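PDB 5T8U: lipoate-protein ligase 1 from Plasmodium falciparum, which belongs to the lipoate-protein ligase family, pairing a ligase A/B-type catalytic domain with a C-terminal lipoate-ligase region, and holds lipoic acid in this model. Local coordinates for residues Q71-E76 and W270-T275; R141-I144 and Q149-S152; S154-I159 and F163-T168. All blocks are in the same frame, centred on the assembly; numbering follows the deposited sequence.

Interaction 1 of 3, residues Q71-E76 and W270-T275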
loop_
_atom_site.group_PDB
_atom_site.type_symbol
_atom_site.label_atom_id
_atom_site.label_comp_id
_atom_site.label_asym_id
_atom_site.label_seq_id
_atom_site.Cartn_x
_atom_site.Cartn_y
_atom_site.Cartn_z
ATOM N N GLN A 71 -11.551 1.482 -2.787
ATOM C CA GLN A 71 -12.485 0.384 -2.601
ATOM C C GLN A 71 -13.744 0.852 -1.876
ATOM O O GLN A 71 -13.745 1.854 -1.158
ATOM C CB GLN A 71 -11.827 -0.753 -1.820
ATOM C CG GLN A 71 -11.221 -1.839 -2.687
ATOM C CD GLN A 71 -10.868 -3.081 -1.893
ATOM O OE1 GLN A 71 -10.166 -3.007 -0.885
ATOM N NE2 GLN A 71 -11.360 -4.230 -2.341
ATOM N N ASN A 72 -14.827 0.106 -2.082
ATOM C CA ASN A 72 -16.101 0.359 -1.421
ATOM C C ASN A 72 -16.188 -0.525 -0.184
ATOM O O ASN A 72 -16.138 -1.755 -0.290
ATOM C CB ASN A 72 -17.268 0.085 -2.369
ATOM C CG ASN A 72 -18.616 0.166 -1.678
ATOM O OD1 ASN A 72 -19.045 -0.782 -1.019
ATOM N ND2 ASN A 72 -19.297 1.296 -1.833
ATOM N N ILE A 73 -16.322 0.102 0.987
ATOM C CA ILE A 73 -16.267 -0.644 2.242
ATOM C C ILE A 73 -17.423 -1.633 2.334
ATOM O O ILE A 73 -17.270 -2.741 2.862
ATOM C CB ILE A 73 -16.254 0.327 3.437
ATOM C CG1 ILE A 73 -16.025 -0.443 4.739
ATOM C CG2 ILE A 73 -17.558 1.123 3.499
ATOM C CD1 ILE A 73 -15.791 0.439 5.950
ATOM N N TRP A 74 -18.593 -1.256 1.815
ATOM C CA TRP A 74 -19.790 -2.067 2.003
ATOM C C TRP A 74 -19.761 -3.354 1.190
ATOM O O TRP A 74 -20.431 -4.322 1.563
ATOM C CB TRP A 74 -21.033 -1.255 1.641
ATOM C CG TRP A 74 -21.051 0.089 2.286
ATOM C CD1 TRP A 74 -20.603 1.261 1.752
ATOM C CD2 TRP A 74 -21.533 0.402 3.597
ATOM N NE1 TRP A 74 -20.777 2.286 2.649
ATOM C CE2 TRP A 74 -21.347 1.785 3.789
ATOM C CE3 TRP A 74 -22.104 -0.352 4.626
ATOM C CZ2 TRP A 74 -21.714 2.430 4.967
ATOM C CZ3 TRP A 74 -22.468 0.290 5.794
ATOM C CH2 TRP A 74 -22.269 1.664 5.955
ATOM N N SER A 75 -19.007 -3.385 0.092
ATOM C CA SER A 75 -18.934 -4.571 -0.752
ATOM C C SER A 75 -17.905 -5.582 -0.265
ATOM O O SER A 75 -18.099 -6.789 -0.453
ATOM C CB SER A 75 -18.598 -4.173 -2.191
ATOM O OG SER A 75 -19.466 -3.155 -2.658
ATOM N N GLU A 76 -16.819 -5.120 0.353
ATOM C CA GLU A 76 -15.739 -6.004 0.771
ATOM C C GLU A 76 -15.871 -6.461 2.216
ATOM O O GLU A 76 -15.449 -7.575 2.545
ATOM C CB GLU A 76 -14.387 -5.306 0.597
ATOM C CG GLU A 76 -14.279 -4.440 -0.647
ATOM C CD GLU A 76 -14.549 -5.206 -1.926
ATOM O OE1 GLU A 76 -14.497 -6.454 -1.896
ATOM O OE2 GLU A 76 -14.815 -4.560 -2.961
ATOM N N TRP A 270 -13.736 9.303 5.943
ATOM C CA TRP A 270 -12.643 8.832 5.099
ATOM C C TRP A 270 -12.679 7.317 4.937
ATOM O O TRP A 270 -12.645 6.806 3.812
ATOM C CB TRP A 270 -11.301 9.276 5.684
ATOM C CG TRP A 270 -10.124 8.562 5.087
ATOM C CD1 TRP A 270 -9.379 7.581 5.673
ATOM C CD2 TRP A 270 -9.562 8.769 3.784
ATOM N NE1 TRP A 270 -8.386 7.166 4.819
ATOM C CE2 TRP A 270 -8.477 7.880 3.652
ATOM C CE3 TRP A 270 -9.870 9.620 2.718
ATOM C CZ2 TRP A 270 -7.698 7.817 2.497
ATOM C CZ3 TRP A 270 -9.096 9.556 1.572
ATOM C CH2 TRP A 270 -8.023 8.662 1.471
ATOM N N CYS A 271 -12.742 6.583 6.048
ATOM C CA CYS A 271 -12.777 5.126 5.975
ATOM C C CYS A 271 -14.030 4.650 5.252
ATOM O O CYS A 271 -13.952 3.939 4.243
ATOM C CB CYS A 271 -12.707 4.531 7.382
ATOM S SG CYS A 271 -11.183 4.917 8.271
ATOM N N TYR A 272 -15.200 5.039 5.758
ATOM C CA TYR A 272 -16.458 4.638 5.144
ATOM C C TYR A 272 -16.732 5.378 3.843
ATOM O O TYR A 272 -17.649 4.991 3.110
ATOM C CB TYR A 272 -17.606 4.859 6.131
ATOM C CG TYR A 272 -17.520 3.981 7.361
ATOM C CD1 TYR A 272 -18.415 2.938 7.558
ATOM C CD2 TYR A 272 -16.534 4.188 8.320
ATOM C CE1 TYR A 272 -18.337 2.131 8.678
ATOM C CE2 TYR A 272 -16.447 3.385 9.440
ATOM C CZ TYR A 272 -17.350 2.359 9.615
ATOM O OH TYR A 272 -17.267 1.559 10.732
ATOM N N GLY A 273 -15.965 6.424 3.539
ATOM C CA GLY A 273 -16.099 7.109 2.270
ATOM C C GLY A 273 -17.357 7.957 2.184
ATOM O O GLY A 273 -17.843 8.515 3.174
ATOM N N LYS A 274 -17.888 8.054 0.967
ATOM C CA LYS A 274 -19.068 8.851 0.671
ATOM C C LYS A 274 -20.205 7.949 0.214
ATOM O O LYS A 274 -19.991 6.995 -0.541
ATOM C CB LYS A 274 -18.769 9.895 -0.410
ATOM N N THR A 275 -21.413 8.265 0.671
ATOM C CA THR A 275 -22.619 7.530 0.311
ATOM C C THR A 275 -23.299 8.048 -0.958
ATOM O O THR A 275 -24.041 7.284 -1.589
ATOM C CB THR A 275 -23.619 7.568 1.469
ATOM O OG1 THR A 275 -24.044 8.918 1.693
ATOM C CG2 THR A 275 -22.985 7.028 2.742
#

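Interaction 2 of 3, residues R141-I144 and Q149-S152. With LPA (lipoic acid), chain C.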
loop_
_atom_site.group_PDB
_atom_site.type_symbol
_atom_site.label_atom_id
_atom_site.label_comp_id
_atom_site.label_asym_id
_atom_site.label_seq_id
_atom_site.Cartn_x
_atom_site.Cartn_y
_atom_site.Cartn_z
ATOM N N ARG A 141 2.904 -8.511 -9.804
ATOM C CA ARG A 141 3.601 -7.286 -9.428
ATOM C C ARG A 141 3.611 -7.064 -7.921
ATOM O O ARG A 141 4.402 -6.247 -7.438
ATOM C CB ARG A 141 2.948 -6.089 -10.129
ATOM C CG ARG A 141 3.631 -4.741 -9.899
ATOM C CD ARG A 141 5.013 -4.679 -10.529
ATOM N NE ARG A 141 5.504 -3.307 -10.617
ATOM C CZ ARG A 141 6.754 -2.971 -10.925
ATOM N NH1 ARG A 141 7.661 -3.908 -11.167
ATOM N NH2 ARG A 141 7.100 -1.691 -10.982
ATOM N N ASN A 142 2.771 -7.781 -7.164
ATOM C CA ASN A 142 2.526 -7.419 -5.773
ATOM C C ASN A 142 2.404 -8.604 -4.818
ATOM O O ASN A 142 2.036 -8.394 -3.655
ATOM C CB ASN A 142 1.244 -6.586 -5.674
ATOM C CG ASN A 142 -0.003 -7.411 -5.930
ATOM O OD1 ASN A 142 -0.077 -8.158 -6.907
ATOM N ND2 ASN A 142 -0.984 -7.292 -5.042
ATOM N N ASP A 143 2.690 -9.830 -5.249
ATOM C CA ASP A 143 2.461 -11.003 -4.415
ATOM C C ASP A 143 3.699 -11.885 -4.361
ATOM O O ASP A 143 4.492 -11.938 -5.305
ATOM C CB ASP A 143 1.276 -11.826 -4.926
ATOM C CG ASP A 143 -0.055 -11.190 -4.591
ATOM O OD1 ASP A 143 -0.055 -10.041 -4.102
ATOM O OD2 ASP A 143 -1.100 -11.840 -4.807
ATOM N N ILE A 144 3.847 -12.581 -3.236
ATOM C CA ILE A 144 4.893 -13.576 -3.040
ATOM C C ILE A 144 4.221 -14.888 -2.664
ATOM O O ILE A 144 3.421 -14.933 -1.721
ATOM C CB ILE A 144 5.901 -13.158 -1.953
ATOM C CG1 ILE A 144 6.470 -11.765 -2.243
ATOM C CG2 ILE A 144 7.029 -14.185 -1.851
ATOM C CD1 ILE A 144 7.322 -11.204 -1.116
ATOM N N GLN A 149 0.901 -20.333 -3.080
ATOM C CA GLN A 149 0.001 -19.843 -2.045
ATOM C C GLN A 149 0.515 -18.504 -1.539
ATOM O O GLN A 149 1.706 -18.364 -1.246
ATOM C CB GLN A 149 -0.092 -20.837 -0.886
ATOM C CG GLN A 149 -0.478 -22.245 -1.304
ATOM C CD GLN A 149 -0.508 -23.212 -0.139
ATOM O OE1 GLN A 149 0.406 -24.019 0.038
ATOM N NE2 GLN A 149 -1.562 -23.136 0.665
ATOM N N LYS A 150 -0.384 -17.531 -1.423
ATOM C CA LYS A 150 0.014 -16.193 -1.011
ATOM C C LYS A 150 0.575 -16.209 0.405
ATOM O O LYS A 150 -0.052 -16.736 1.329
ATOM C CB LYS A 150 -1.180 -15.241 -1.087
ATOM C CG LYS A 150 -0.794 -13.769 -1.126
ATOM C CD LYS A 150 -1.844 -12.874 -0.475
ATOM C CE LYS A 150 -2.321 -11.782 -1.421
ATOM N NZ LYS A 150 -3.055 -10.702 -0.703
ATOM N N CYS A 151 1.767 -15.632 0.572
ATOM C CA CYS A 151 2.324 -15.371 1.891
ATOM C C CYS A 151 2.655 -13.904 2.112
ATOM O O CYS A 151 2.988 -13.527 3.243
ATOM C CB CYS A 151 3.592 -16.210 2.127
ATOM S SG CYS A 151 5.091 -15.545 1.376
ATOM N N SER A 152 2.574 -13.070 1.077
ATOM C CA SER A 152 2.816 -11.643 1.217
ATOM C C SER A 152 2.022 -10.898 0.152
ATOM O O SER A 152 1.770 -11.425 -0.935
ATOM C CB SER A 152 4.310 -11.312 1.103
ATOM O OG SER A 152 4.512 -9.967 0.707
HETATM C C1 LPA C . -3.109 -6.893 -2.077
HETATM O O1 LPA C . -3.073 -8.133 -1.863
HETATM C C2 LPA C . -2.059 -5.981 -1.450
HETATM O O2 LPA C . -4.009 -6.406 -2.812
HETATM C C3 LPA C . -2.276 -5.934 0.061
HETATM C C4 LPA C . -1.492 -4.771 0.666
HETATM C C5 LPA C . -1.962 -4.560 2.105
HETATM C C6 LPA C . -1.358 -3.424 2.665
HETATM S S6 LPA C . -2.206 -2.919 3.848
HETATM C C7 LPA C . 0.418 -3.880 3.406
HETATM C C8 LPA C . 0.622 -3.072 4.766
HETATM S S8 LPA C . -0.937 -2.163 5.082
#

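Interaction 3 of 3, residues S154-I159 and F163-T168. With LPA (lipoic acid), chain C.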
loop_
_atom_site.group_PDB
_atom_site.type_symbol
_atom_site.label_atom_id
_atom_site.label_comp_id
_atom_site.label_asym_id
_atom_site.label_seq_id
_atom_site.Cartn_x
_atom_site.Cartn_y
_atom_site.Cartn_z
ATOM N N SER A 154 1.553 -6.816 -1.540
ATOM C CA SER A 154 2.144 -5.488 -1.586
ATOM C C SER A 154 1.230 -4.483 -2.277
ATOM O O SER A 154 0.284 -4.839 -2.984
ATOM C CB SER A 154 3.496 -5.530 -2.305
ATOM O OG SER A 154 4.391 -6.412 -1.649
ATOM N N ALA A 155 1.539 -3.207 -2.051
ATOM C CA ALA A 155 0.865 -2.099 -2.711
ATOM C C ALA A 155 1.842 -0.935 -2.792
ATOM O O ALA A 155 2.821 -0.868 -2.040
ATOM C CB ALA A 155 -0.418 -1.689 -1.978
ATOM N N PHE A 156 1.566 -0.010 -3.712
ATOM C CA PHE A 156 2.539 1.006 -4.084
ATOM C C PHE A 156 1.878 2.374 -4.170
ATOM O O PHE A 156 0.664 2.497 -4.355
ATOM C CB PHE A 156 3.201 0.671 -5.427
ATOM C CG PHE A 156 3.588 -0.772 -5.564
ATOM C CD1 PHE A 156 4.854 -1.200 -5.203
ATOM C CD2 PHE A 156 2.685 -1.702 -6.049
ATOM C CE1 PHE A 156 5.211 -2.528 -5.327
ATOM C CE2 PHE A 156 3.037 -3.031 -6.174
ATOM C CZ PHE A 156 4.303 -3.445 -5.811
ATOM N N LYS A 157 2.708 3.407 -4.031
ATOM C CA LYS A 157 2.302 4.786 -4.262
ATOM C C LYS A 157 3.527 5.569 -4.712
ATOM O O LYS A 157 4.624 5.380 -4.177
ATOM C CB LYS A 157 1.688 5.423 -3.011
ATOM C CG LYS A 157 1.477 6.927 -3.118
ATOM C CD LYS A 157 0.512 7.427 -2.055
ATOM C CE LYS A 157 0.247 8.919 -2.194
ATOM N NZ LYS A 157 -0.397 9.269 -3.492
ATOM N N LYS A 158 3.332 6.439 -5.700
ATOM C CA LYS A 158 4.413 7.218 -6.284
ATOM C C LYS A 158 4.194 8.698 -6.005
ATOM O O LYS A 158 3.058 9.181 -5.966
ATOM C CB LYS A 158 4.510 6.981 -7.799
ATOM C CG LYS A 158 5.647 7.727 -8.487
ATOM C CD LYS A 158 7.011 7.178 -8.098
ATOM C CE LYS A 158 8.133 8.063 -8.620
ATOM N NZ LYS A 158 9.461 7.397 -8.535
ATOM N N ILE A 159 5.302 9.416 -5.814
ATOM C CA ILE A 159 5.281 10.847 -5.543
ATOM C C ILE A 159 6.558 11.452 -6.108
ATOM O O ILE A 159 7.571 10.770 -6.274
ATOM C CB ILE A 159 5.119 11.133 -4.027
ATOM C CG1 ILE A 159 3.627 11.127 -3.665
ATOM C CG2 ILE A 159 5.798 12.448 -3.616
ATOM C CD1 ILE A 159 3.307 11.527 -2.237
ATOM N N PHE A 163 9.227 6.910 -3.884
ATOM C CA PHE A 163 8.452 5.736 -4.255
ATOM C C PHE A 163 8.260 4.876 -3.015
ATOM O O PHE A 163 9.234 4.557 -2.319
ATOM C CB PHE A 163 9.140 4.927 -5.357
ATOM C CG PHE A 163 8.481 3.606 -5.634
ATOM C CD1 PHE A 163 7.290 3.544 -6.340
ATOM C CD2 PHE A 163 9.049 2.426 -5.184
ATOM C CE1 PHE A 163 6.681 2.328 -6.594
ATOM C CE2 PHE A 163 8.446 1.210 -5.435
ATOM C CZ PHE A 163 7.261 1.160 -6.140
ATOM N N LEU A 164 7.008 4.509 -2.745
ATOM C CA LEU A 164 6.637 3.766 -1.548
ATOM C C LEU A 164 6.063 2.417 -1.956
ATOM O O LEU A 164 5.019 2.357 -2.616
ATOM C CB LEU A 164 5.627 4.553 -0.709
ATOM C CG LEU A 164 5.173 3.923 0.613
ATOM C CD1 LEU A 164 4.843 5.001 1.631
ATOM C CD2 LEU A 164 3.963 3.027 0.419
ATOM N N HIS A 165 6.742 1.345 -1.559
ATOM C CA HIS A 165 6.295 -0.030 -1.778
ATOM C C HIS A 165 6.110 -0.659 -0.401
ATOM O O HIS A 165 7.086 -1.082 0.227
ATOM C CB HIS A 165 7.308 -0.802 -2.626
ATOM C CG HIS A 165 7.100 -2.287 -2.639
ATOM N ND1 HIS A 165 8.020 -3.158 -3.183
ATOM C CD2 HIS A 165 6.082 -3.056 -2.183
ATOM C CE1 HIS A 165 7.579 -4.397 -3.057
ATOM N NE2 HIS A 165 6.406 -4.362 -2.453
ATOM N N HIS A 166 4.866 -0.734 0.070
ATOM C CA HIS A 166 4.576 -1.285 1.387
ATOM C C HIS A 166 3.677 -2.504 1.240
ATOM O O HIS A 166 2.669 -2.461 0.525
ATOM C CB HIS A 166 3.935 -0.236 2.307
ATOM C CG HIS A 166 2.465 -0.044 2.098
ATOM N ND1 HIS A 166 1.517 -0.669 2.878
ATOM C CD2 HIS A 166 1.781 0.720 1.215
ATOM C CE1 HIS A 166 0.310 -0.307 2.477
ATOM N NE2 HIS A 166 0.443 0.536 1.469
ATOM N N GLY A 167 4.059 -3.592 1.911
ATOM C CA GLY A 167 3.353 -4.851 1.807
ATOM C C GLY A 167 3.334 -5.580 3.137
ATOM O O GLY A 167 3.917 -5.129 4.126
ATOM N N THR A 168 2.658 -6.725 3.134
ATOM C CA THR A 168 2.473 -7.542 4.322
ATOM C C THR A 168 3.143 -8.894 4.130
ATOM O O THR A 168 3.099 -9.470 3.036
ATOM C CB THR A 168 0.984 -7.746 4.630
ATOM O OG1 THR A 168 0.839 -8.532 5.819
ATOM C CG2 THR A 168 0.282 -8.450 3.475
HETATM C C1 LPA C . -3.109 -6.893 -2.077
HETATM O O1 LPA C . -3.073 -8.133 -1.863
HETATM C C2 LPA C . -2.059 -5.981 -1.450
HETATM O O2 LPA C . -4.009 -6.406 -2.812
HETATM C C3 LPA C . -2.276 -5.934 0.061
HETATM C C4 LPA C . -1.492 -4.771 0.666
HETATM C C5 LPA C . -1.962 -4.560 2.105
HETATM C C6 LPA C . -1.358 -3.424 2.665
HETATM S S6 LPA C . -2.206 -2.919 3.848
HETATM C C7 LPA C . 0.418 -3.880 3.406
HETATM C C8 LPA C . 0.622 -3.072 4.766
HETATM S S8 LPA C . -0.937 -2.163 5.082
#

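Interaction 1 of 3, residues Q71-E76 and W270-T275
The N-terminal turn of helix 73-76 meets the C-terminal end of helix 268-271 and the chain beyond it, with I73 and Y272 as the central pair; their CA atoms lie 6.0 Å apart. The clearest evidence of side-chain fit is a CH-pi contact: I73 CD1 stands 4.1 Å from the centroid of the Y272 ring and 14° off its normal, so the methyl group comes down over one face, displaced toward the rim. CG1 of I73 runs opposite its own backbone N (chi1 -173°), which carries CD1 out to that face. The other branch, CG2, meets the tyrosine's backbone, 3.9 Å from Y272 O. W74 approaches the same tyrosine from a different side, its CZ2 lying 4.2 Å from Y272 CD1 at the ring edge. The indole is itself backed by I73, whose CG2 sits 3.5 Å above one face of the W74 ring, and N72 ND2 lies in plane at the indole edge. N72 also caps the helix. Its OD1 receives S75 N at 2.8 Å, in the carbonyl plane, and S75 OG at 2.9 Å, the hydroxyl standing 55° out of that plane; two donors therefore fix the rotation of the amide. The polar link between the segments is indirect: R91 gives NH1 to Q71 O and NH2 to C271 O, and its backbone O takes W270 NE1. Around this, L79 of helix 79-84 touches I73, W74 and Y272, while W268 stacks on the tyrosine. Next to Y272, G273 is the first residue to leave helical angles, with positive phi. The arrangement is that of an asparagine N-cap whose first helical turn packs, by aliphatic-aromatic contact, against the C-terminal end of another helix.

Interaction 2 of 3, residues R141-I144 and Q149-S152
The carboxylate of D143 has the bent chain of K150 passing over one face, with CE 3.6 Å from OD2, and S152 O lies over the same face. K150 NZ does not stop there: it stays 4.6 Å from D143 OD1, beyond salt-bridge range, and donates instead to O1 of lipoic acid at 2.8 Å. The flat carboxylate of the ligand has a second neighbour, because N142 ND2 stands over its face, 3.7 Å from C1. CG of N142 sits between backbone N and carbonyl carbon (chi1 71°), which raises the amide toward the pocket; ND2 also makes a weak bond to S154 O. The ligand carboxylate is thus met from two directions, and the nearby lysine would be expected to favour its anionic form. Behind these groups the backbones pair antiparallel. I144 and S152 form a hydrogen-bonded pair, but both of its bonds are weak, including I144 N to S152 O at 3.3 Å. The strong one is C151 N to I144 O, 2.9 Å and 176° at the hydrogen. With C151 and S152 both opposite I144, this is a classic beta bulge. I144 CD1 rests 3.6 Å from S152 OG, whose hydroxyl is bonded to T168 O, while I144 CG2 lies 4.0 Å from C151 SG. Beyond the hairpin, F121, I124 and L125 of helix 117-132 cover I144, T138 takes part in a bond with D143 O on one flank, and L170 of strand 162-170 pairs with C151 on the other.

Interaction 3 of 3, residues S154-I159 and F163-T168
F156 leans on H165: its CE1 lies 3.2 Å above the imidazole plane, over the ring centre, with the two planes inclined at 46°, an oblique pairing. At the edge of that imidazole, in its plane, S154 OG hydrogen-bonds NE2 at 3.0 Å, with either atom able to donate. One histidine is thereby held over a face and along an edge. F163 extends the aromatic cluster, CZ touching F156 CD1 at 3.5 Å as the rings meet rim to rim. On the face carrying A155 and L164, H166 turns its ring edge to lipoic acid, ND1 3.2 Å from C8. With CG between backbone N and carbonyl carbon (chi1 81°), the ring presents that edge while NE2 is hydrogen-bonded to T94 OG1. S154 O approaches C2 of the same ligand at 3.0 Å. The frame behind these groups is a regular antiparallel ladder in which A155 pairs with H166 and K157 with L164 through reciprocal bonds, for example K157 N to L164 O at 2.9 Å. At S154 and G167 the CA atoms close to 3.7 Å, an approach permitted by the glycine's lack of a side chain. Farther out, N120 bonds H165 ND1 and F121 meets its ring. Protein partners engage both ring nitrogens of H165 and NE2 of H166, which would fix their rotation; H166 meets the dithiolane by van der Waals contact, implying recognition by shape.

In the fold
Interactions 2 and 3 share strand 150-159 and are successive hairpin contacts in one sheet, touching where N142 O approaches S154 N at 2.7 Å, a probable hydrogen bond. Interaction 3 is the buried one, centred about 5 Å from the chain centre; interaction 2 is partly buried. Both reach lipoic acid, but 149-152 supplies a lysine hydrogen bond to its carboxylate, whereas 163-168 meets its sulfur-bearing ring, and S154 O of 154-159 its chain at C2. Interaction 1 is nearer the surface, its centre about 17 Å from the chain centre, and joins helix ends distant in sequence without cross-segment hydrogen bonds. Its nearest atoms remain about 9 Å from interaction 3, which lies inside the chain loop it closes.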